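Long-range contacts in IAA acetyltransferase (Bacillus cereus ATCC 14579, PDB 1Y9K), which probably acts as an N-acetyltransferase of the GNAT family, moving an acetyl group to an amine whose identity is not established: residues A[8-13]-A[37-42]; A[50-55]-A[84-89]. One frame throughout, in Å; residues are numbered along the deposited sequence.

In the fold
Interactions 1 and 2 lie side by side in the GNAT fold, their centres about 9 Å apart. Strand 38-43 and strand 48-56 follow one another in the chain and are neighbours in the sheet, probably bonded through L38 N to L54 O and A42 N to G50 O, both 2.8 Å. Interaction 1 adds the edge strand 6-10 to this pair; interaction 2 lays helix 78-92 against it. Y40 and T89 join the two, with Y40 OH 3.1 Å from T89 CG2. In GNAT enzymes the helix in this position follows the loop that binds the acetyl-CoA pyrophosphate, so helix 78-92 probably begins at the cofactor site, as in relatives.

Interaction 1 of 2, residues A[8-13]-A[37-42]; sequences ERIPKE and GLTYVA
E8 and R9 pair antiparallel with V41 and Y40, joining strand 6-10 to strand 38-43 at the edge of the central GNAT sheet. The strands run at 128° to each other, well short of a straight antiparallel course, and the chain between them is mostly the helices 17-23 and 27-36. E8 and V41 form the hydrogen-bonded pair: E8 N gives to V41 O at 3.0 Å, and V41 N returns a bond to E8 O at 2.8 Å. Next comes the non-hydrogen-bonded pair R9 and Y40, on the face of the sheet that meets helix 78-92. Beyond it, I10 N gives a bond to T39 O at 3.1 Å. The R9 chain, bent at chi2 and chi3, runs obliquely across one face of the Y40 ring; CG is modelled too close to that ring, which makes the exact placement doubtful. The guanidinium is turned 39° from the ring plane and stands far enough off for at most a weak cation-pi attraction. In the model L38 CB covers the centre of one guanidinium face at about 4.1 Å. R9 NH2 makes a weak bond to I10 O, the carbonyl of the next residue. I10, T39 and V41 share the other face, where P16 packs on I10 and V41. With its CG1 between the backbone N and the carbonyl carbon (chi1 54°), I10 brings CD1 to 3.8 Å from T39 CG2, and the same methyl touches V41 CG1. Its side chain crosses that of V41 at about a right angle, and the remaining branches meet methyl to methyl, I10 CG2 lying 3.5 Å from V41 CG2.

Interaction 2 of 2, residues A[50-55]-A[84-89]; sequences GVYVLL and RHAVET
Y52 OH and H85 ND1 are hydrogen-bonded at 2.6 Å, and either may be the donor. Each group meets the other at its edge: ND1 lies in the plane of the phenol, and the hydroxyl oxygen lies in the plane of the imidazole. The two ring planes are inclined at 55° to one another. Over one face of the Y52 ring sits A86 CB, 3.9 Å from the centroid and close to the normal, a CH-pi contact displaced toward the CE1 rim. Further along the strand, L54 CD1 touches T89 CG2 and the carbonyl oxygen of A86, each at 3.9 Å. This is the packing of a helix on a sheet in the GNAT fold: helix 78-92 lies over strand 48-56, the two segments running in nearly the same direction. A chi1 of 75° tucks the Y52 ring over its own backbone, from where it spans the gap to the helix. On the other side, chi1 of -166° swings the H85 imidazole away from its own backbone N and brings ND1 to the phenol. T89 OG1, 3.1 Å from Y52 OH, gives its hydrogen to H85 O at 2.7 Å, a bond that orients the threonine hydroxyl on the helix beside the phenol. H85 O also accepts the ordinary helix bond from T89 N, which arrives from the opposite face of the carbonyl plane. Beyond this shell, the ring of Y40 meets Y52 on the side away from A86, while M62 and I64 of strand 61-69 pack on L54.

Interaction 1 of 2, residues A[8-13]-A[37-42]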
ATOM      1  N   GLU A   8       8.467  11.075  -4.902  1.00 45.69           N
ATOM      2  CA  GLU A   8       8.369  12.339  -4.173  1.00 45.60           C
ATOM      3  C   GLU A   8       7.037  12.469  -3.423  1.00 44.76           C
ATOM      4  O   GLU A   8       6.055  11.817  -3.764  1.00 44.49           O
ATOM      5  CB  GLU A   8       8.617  13.545  -5.126  1.00 45.39           C
ATOM      6  CG  GLU A   8       8.006  13.402  -6.543  1.00 46.26           C
ATOM      7  CD  GLU A   8       8.542  14.421  -7.572  1.00 46.79           C
ATOM      8  OE1 GLU A   8       9.754  14.384  -7.912  1.00 46.93           O
ATOM      9  OE2 GLU A   8       7.733  15.243  -8.068  1.00 48.01           O
ATOM     10  N   ARG A   9       7.023  13.297  -2.385  1.00 44.38           N
ATOM     11  CA  ARG A   9       5.788  13.669  -1.706  1.00 44.08           C
ATOM     12  C   ARG A   9       4.868  14.534  -2.550  1.00 43.34           C
ATOM     13  O   ARG A   9       5.319  15.380  -3.327  1.00 43.19           O
ATOM     14  CB  ARG A   9       6.088  14.433  -0.428  1.00 44.23           C
ATOM     15  CG  ARG A   9       6.137  13.543   0.754  1.00 46.34           C
ATOM     16  CD  ARG A   9       5.394  14.125   1.923  1.00 49.37           C
ATOM     17  NE  ARG A   9       3.958  14.110   1.694  1.00 48.44           N
ATOM     18  CZ  ARG A   9       3.079  14.634   2.534  1.00 49.96           C
ATOM     19  NH1 ARG A   9       3.491  15.205   3.664  1.00 49.76           N
ATOM     20  NH2 ARG A   9       1.789  14.583   2.247  1.00 50.52           N
ATOM     21  N   ILE A  10       3.569  14.325  -2.373  1.00 42.58           N
ATOM     22  CA  ILE A  10       2.574  15.182  -2.982  1.00 42.13           C
ATOM     23  C   ILE A  10       1.618  15.658  -1.900  1.00 41.69           C
ATOM     24  O   ILE A  10       1.442  14.970  -0.894  1.00 41.55           O
ATOM     25  CB  ILE A  10       1.797  14.479  -4.133  1.00 42.29           C
ATOM     26  CG1 ILE A  10       1.188  13.161  -3.659  1.00 42.35           C
ATOM     27  CG2 ILE A  10       2.701  14.276  -5.363  1.00 42.26           C
ATOM     28  CD1 ILE A  10      -0.171  12.894  -4.220  1.00 42.18           C
ATOM     29  N   PRO A  11       1.017  16.850  -2.085  1.00 41.46           N
ATOM     30  CA  PRO A  11      -0.034  17.278  -1.161  1.00 41.29           C
ATOM     31  C   PRO A  11      -1.317  16.466  -1.369  1.00 41.23           C
ATOM     32  O   PRO A  11      -1.550  15.944  -2.460  1.00 41.04           O
ATOM     33  CB  PRO A  11      -0.248  18.746  -1.536  1.00 40.89           C
ATOM     34  CG  PRO A  11       0.161  18.834  -2.953  1.00 41.12           C
ATOM     35  CD  PRO A  11       1.270  17.855  -3.138  1.00 41.21           C
ATOM     36  N   LYS A  12      -2.137  16.360  -0.330  1.00 41.59           N
ATOM     37  CA  LYS A  12      -3.380  15.577  -0.404  1.00 42.14           C
ATOM     38  C   LYS A  12      -4.398  16.092  -1.438  1.00 42.39           C
ATOM     39  O   LYS A  12      -5.248  15.335  -1.913  1.00 42.19           O
ATOM     40  CB  LYS A  12      -4.016  15.427   0.982  1.00 42.28           C
ATOM     41  CG  LYS A  12      -4.045  16.679   1.839  1.00 42.66           C
ATOM     42  CD  LYS A  12      -4.091  16.279   3.307  1.00 44.19           C
ATOM     43  CE  LYS A  12      -4.379  17.467   4.230  1.00 45.71           C
ATOM     44  NZ  LYS A  12      -4.102  17.108   5.672  1.00 45.31           N
ATOM     45  N   GLU A  13      -4.287  17.372  -1.790  1.00 42.77           N
ATOM     46  CA  GLU A  13      -5.146  18.003  -2.793  1.00 43.19           C
ATOM     47  C   GLU A  13      -4.766  17.592  -4.218  1.00 42.47           C
ATOM     48  O   GLU A  13      -5.427  17.993  -5.175  1.00 42.26           O
ATOM     49  CB  GLU A  13      -5.079  19.536  -2.678  1.00 43.69           C
ATOM     50  CG  GLU A  13      -5.403  20.095  -1.292  1.00 46.39           C
ATOM     51  CD  GLU A  13      -4.181  20.194  -0.367  1.00 49.17           C
ATOM     52  OE1 GLU A  13      -3.058  19.840  -0.796  1.00 49.88           O
ATOM     53  OE2 GLU A  13      -4.351  20.623   0.799  1.00 49.50           O
ATOM     54  N   GLY A  37      -3.096  11.037   6.384  1.00 39.76           N
ATOM     55  CA  GLY A  37      -1.793  10.432   6.091  1.00 39.40           C
ATOM     56  C   GLY A  37      -0.904  11.150   5.092  1.00 39.12           C
ATOM     57  O   GLY A  37      -1.183  12.285   4.693  1.00 39.24           O
ATOM     58  N   LEU A  38       0.166  10.472   4.685  1.00 38.48           N
ATOM     59  CA  LEU A  38       1.195  11.058   3.837  1.00 38.11           C
ATOM     60  C   LEU A  38       1.294  10.263   2.547  1.00 37.88           C
ATOM     61  O   LEU A  38       1.536   9.054   2.576  1.00 37.94           O
ATOM     62  CB  LEU A  38       2.558  11.065   4.551  1.00 38.21           C
ATOM     63  CG  LEU A  38       2.673  11.567   5.995  1.00 38.55           C
ATOM     64  CD1 LEU A  38       3.958  11.065   6.660  1.00 39.28           C
ATOM     65  CD2 LEU A  38       2.597  13.084   6.063  1.00 39.09           C
ATOM     66  N   THR A  39       1.120  10.952   1.422  1.00 37.35           N
ATOM     67  CA  THR A  39       1.089  10.317   0.111  1.00 37.07           C
ATOM     68  C   THR A  39       2.350  10.620  -0.694  1.00 37.18           C
ATOM     69  O   THR A  39       2.738  11.773  -0.843  1.00 36.54           O
ATOM     70  CB  THR A  39      -0.147  10.758  -0.691  1.00 36.93           C
ATOM     71  OG1 THR A  39      -1.320  10.635   0.123  1.00 36.67           O
ATOM     72  CG2 THR A  39      -0.306   9.917  -1.943  1.00 37.20           C
ATOM     73  N   TYR A  40       2.983   9.566  -1.205  1.00 37.61           N
ATOM     74  CA  TYR A  40       4.149   9.695  -2.069  1.00 38.28           C
ATOM     75  C   TYR A  40       3.846   9.074  -3.428  1.00 38.16           C
ATOM     76  O   TYR A  40       3.200   8.031  -3.498  1.00 38.42           O
ATOM     77  CB  TYR A  40       5.379   9.041  -1.423  1.00 38.85           C
ATOM     78  CG  TYR A  40       5.715   9.615  -0.062  1.00 39.70           C
ATOM     79  CD1 TYR A  40       4.897   9.359   1.044  1.00 40.01           C
ATOM     80  CD2 TYR A  40       6.848  10.410   0.123  1.00 40.35           C
ATOM     81  CE1 TYR A  40       5.182   9.882   2.297  1.00 39.78           C
ATOM     82  CE2 TYR A  40       7.149  10.941   1.379  1.00 40.54           C
ATOM     83  CZ  TYR A  40       6.301  10.674   2.461  1.00 40.81           C
ATOM     84  OH  TYR A  40       6.571  11.196   3.712  1.00 41.84           O
ATOM     85  N   VAL A  41       4.284   9.719  -4.505  1.00 37.99           N
ATOM     86  CA  VAL A  41       4.069   9.160  -5.843  1.00 38.27           C
ATOM     87  C   VAL A  41       5.372   8.786  -6.551  1.00 38.44           C
ATOM     88  O   VAL A  41       6.415   9.367  -6.285  1.00 38.35           O
ATOM     89  CB  VAL A  41       3.178  10.063  -6.749  1.00 38.12           C
ATOM     90  CG1 VAL A  41       1.807  10.264  -6.124  1.00 37.23           C
ATOM     91  CG2 VAL A  41       3.862  11.414  -7.055  1.00 38.80           C
ATOM     92  N   ALA A  42       5.290   7.796  -7.436  1.00 39.08           N
ATOM     93  CA  ALA A  42       6.392   7.433  -8.324  1.00 39.57           C
ATOM     94  C   ALA A  42       6.109   7.967  -9.732  1.00 40.23           C
ATOM     95  O   ALA A  42       4.998   7.808 -10.258  1.00 40.12           O
ATOM     96  CB  ALA A  42       6.585   5.929  -8.350  1.00 39.14           C
TER

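Interaction 2 of 2, residues A[50-55]-A[84-89]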
ATOM      1  N   GLY A  50       3.058   5.101  -9.917  1.00 34.87           N
ATOM      2  CA  GLY A  50       3.088   4.412  -8.640  1.00 34.46           C
ATOM      3  C   GLY A  50       2.681   5.359  -7.526  1.00 34.39           C
ATOM      4  O   GLY A  50       2.770   6.584  -7.666  1.00 34.42           O
ATOM      5  N   VAL A  51       2.217   4.794  -6.419  1.00 34.19           N
ATOM      6  CA  VAL A  51       1.814   5.587  -5.277  1.00 34.01           C
ATOM      7  C   VAL A  51       1.876   4.726  -4.022  1.00 34.40           C
ATOM      8  O   VAL A  51       1.843   3.496  -4.116  1.00 34.56           O
ATOM      9  CB  VAL A  51       0.393   6.199  -5.481  1.00 33.97           C
ATOM     10  CG1 VAL A  51      -0.682   5.103  -5.641  1.00 34.36           C
ATOM     11  CG2 VAL A  51       0.041   7.181  -4.368  1.00 33.25           C
ATOM     12  N   TYR A  52       2.026   5.381  -2.866  1.00 34.36           N
ATOM     13  CA  TYR A  52       1.745   4.783  -1.567  1.00 34.30           C
ATOM     14  C   TYR A  52       1.299   5.854  -0.556  1.00 34.08           C
ATOM     15  O   TYR A  52       1.648   7.030  -0.687  1.00 34.46           O
ATOM     16  CB  TYR A  52       2.925   3.946  -1.047  1.00 34.51           C
ATOM     17  CG  TYR A  52       4.127   4.725  -0.516  1.00 35.16           C
ATOM     18  CD1 TYR A  52       4.121   5.270   0.772  1.00 35.53           C
ATOM     19  CD2 TYR A  52       5.287   4.878  -1.291  1.00 34.88           C
ATOM     20  CE1 TYR A  52       5.227   5.966   1.272  1.00 34.93           C
ATOM     21  CE2 TYR A  52       6.398   5.567  -0.801  1.00 34.22           C
ATOM     22  CZ  TYR A  52       6.353   6.108   0.479  1.00 35.02           C
ATOM     23  OH  TYR A  52       7.433   6.791   0.969  1.00 36.12           O
ATOM     24  N   VAL A  53       0.503   5.440   0.424  1.00 33.27           N
ATOM     25  CA  VAL A  53       0.024   6.311   1.489  1.00 32.29           C
ATOM     26  C   VAL A  53       0.455   5.679   2.813  1.00 32.44           C
ATOM     27  O   VAL A  53       0.166   4.503   3.082  1.00 31.60           O
ATOM     28  CB  VAL A  53      -1.531   6.487   1.452  1.00 32.31           C
ATOM     29  CG1 VAL A  53      -2.026   7.416   2.563  1.00 31.42           C
ATOM     30  CG2 VAL A  53      -1.985   7.011   0.112  1.00 30.94           C
ATOM     31  N   LEU A  54       1.169   6.472   3.616  1.00 32.51           N
ATOM     32  CA  LEU A  54       1.553   6.115   4.982  1.00 32.33           C
ATOM     33  C   LEU A  54       0.603   6.764   5.968  1.00 32.51           C
ATOM     34  O   LEU A  54       0.273   7.934   5.828  1.00 33.24           O
ATOM     35  CB  LEU A  54       2.977   6.575   5.274  1.00 31.93           C
ATOM     36  CG  LEU A  54       4.077   5.703   4.682  1.00 31.37           C
ATOM     37  CD1 LEU A  54       5.442   6.278   4.997  1.00 29.98           C
ATOM     38  CD2 LEU A  54       3.966   4.276   5.203  1.00 31.64           C
ATOM     39  N   LEU A  55       0.136   5.993   6.946  1.00 32.53           N
ATOM     40  CA  LEU A  55      -0.673   6.539   8.031  1.00 32.03           C
ATOM     41  C   LEU A  55      -0.052   6.166   9.372  1.00 32.36           C
ATOM     42  O   LEU A  55       0.349   5.022   9.573  1.00 32.35           O
ATOM     43  CB  LEU A  55      -2.106   6.024   7.940  1.00 31.96           C
ATOM     44  CG  LEU A  55      -3.158   6.541   8.931  1.00 32.44           C
ATOM     45  CD1 LEU A  55      -3.450   8.016   8.694  1.00 31.95           C
ATOM     46  CD2 LEU A  55      -4.438   5.718   8.857  1.00 31.41           C
ATOM     47  N   ARG A  84      10.726  -0.013  -0.431  1.00 43.68           N
ATOM     48  CA  ARG A  84      11.998   0.500   0.091  1.00 44.65           C
ATOM     49  C   ARG A  84      11.839   1.947   0.579  1.00 44.01           C
ATOM     50  O   ARG A  84      12.269   2.279   1.687  1.00 43.85           O
ATOM     51  CB  ARG A  84      13.114   0.437  -0.971  1.00 44.74           C
ATOM     52  CG  ARG A  84      13.609  -0.977  -1.360  1.00 46.45           C
ATOM     53  CD  ARG A  84      15.029  -0.945  -1.991  1.00 47.18           C
ATOM     54  NE  ARG A  84      15.058  -0.647  -3.436  1.00 52.23           N
ATOM     55  CZ  ARG A  84      15.138   0.575  -3.977  1.00 54.08           C
ATOM     56  NH1 ARG A  84      15.168   0.717  -5.299  1.00 54.96           N
ATOM     57  NH2 ARG A  84      15.182   1.665  -3.213  1.00 55.11           N
ATOM     58  N   HIS A  85      11.197   2.785  -0.243  1.00 43.45           N
ATOM     59  CA  HIS A  85      10.986   4.209   0.065  1.00 43.33           C
ATOM     60  C   HIS A  85      10.057   4.437   1.259  1.00 43.27           C
ATOM     61  O   HIS A  85      10.313   5.327   2.079  1.00 43.54           O
ATOM     62  CB  HIS A  85      10.459   4.954  -1.166  1.00 43.23           C
ATOM     63  CG  HIS A  85      10.528   6.450  -1.062  1.00 42.46           C
ATOM     64  ND1 HIS A  85       9.696   7.185  -0.244  1.00 42.07           N
ATOM     65  CD2 HIS A  85      11.299   7.353  -1.716  1.00 42.00           C
ATOM     66  CE1 HIS A  85       9.961   8.471  -0.384  1.00 40.91           C
ATOM     67  NE2 HIS A  85      10.929   8.601  -1.273  1.00 40.44           N
ATOM     68  N   ALA A  86       8.987   3.646   1.351  1.00 42.79           N
ATOM     69  CA  ALA A  86       8.097   3.677   2.514  1.00 42.23           C
ATOM     70  C   ALA A  86       8.847   3.367   3.817  1.00 42.28           C
ATOM     71  O   ALA A  86       8.677   4.082   4.816  1.00 41.90           O
ATOM     72  CB  ALA A  86       6.921   2.727   2.324  1.00 41.82           C
ATOM     73  N   VAL A  87       9.671   2.311   3.791  1.00 42.23           N
ATOM     74  CA  VAL A  87      10.494   1.898   4.936  1.00 42.31           C
ATOM     75  C   VAL A  87      11.415   3.041   5.381  1.00 42.93           C
ATOM     76  O   VAL A  87      11.461   3.381   6.573  1.00 42.82           O
ATOM     77  CB  VAL A  87      11.339   0.617   4.617  1.00 42.47           C
ATOM     78  CG1 VAL A  87      12.358   0.319   5.722  1.00 41.58           C
ATOM     79  CG2 VAL A  87      10.436  -0.605   4.369  1.00 41.79           C
ATOM     80  N   GLU A  88      12.131   3.632   4.418  1.00 43.45           N
ATOM     81  CA  GLU A  88      13.049   4.741   4.686  1.00 44.18           C
ATOM     82  C   GLU A  88      12.340   5.986   5.206  1.00 43.81           C
ATOM     83  O   GLU A  88      12.838   6.657   6.103  1.00 43.85           O
ATOM     84  CB  GLU A  88      13.902   5.080   3.452  1.00 44.74           C
ATOM     85  CG  GLU A  88      15.001   4.051   3.163  1.00 46.96           C
ATOM     86  CD  GLU A  88      15.744   3.605   4.426  1.00 49.30           C
ATOM     87  OE1 GLU A  88      16.446   4.450   5.029  1.00 50.29           O
ATOM     88  OE2 GLU A  88      15.623   2.413   4.813  1.00 50.20           O
ATOM     89  N   THR A  89      11.174   6.279   4.646  1.00 43.52           N
ATOM     90  CA  THR A  89      10.373   7.411   5.091  1.00 43.31           C
ATOM     91  C   THR A  89       9.911   7.214   6.533  1.00 43.41           C
ATOM     92  O   THR A  89       9.919   8.154   7.327  1.00 43.85           O
ATOM     93  CB  THR A  89       9.182   7.618   4.154  1.00 43.19           C
ATOM     94  OG1 THR A  89       9.676   7.848   2.831  1.00 43.00           O
ATOM     95  CG2 THR A  89       8.328   8.794   4.591  1.00 43.08           C
TER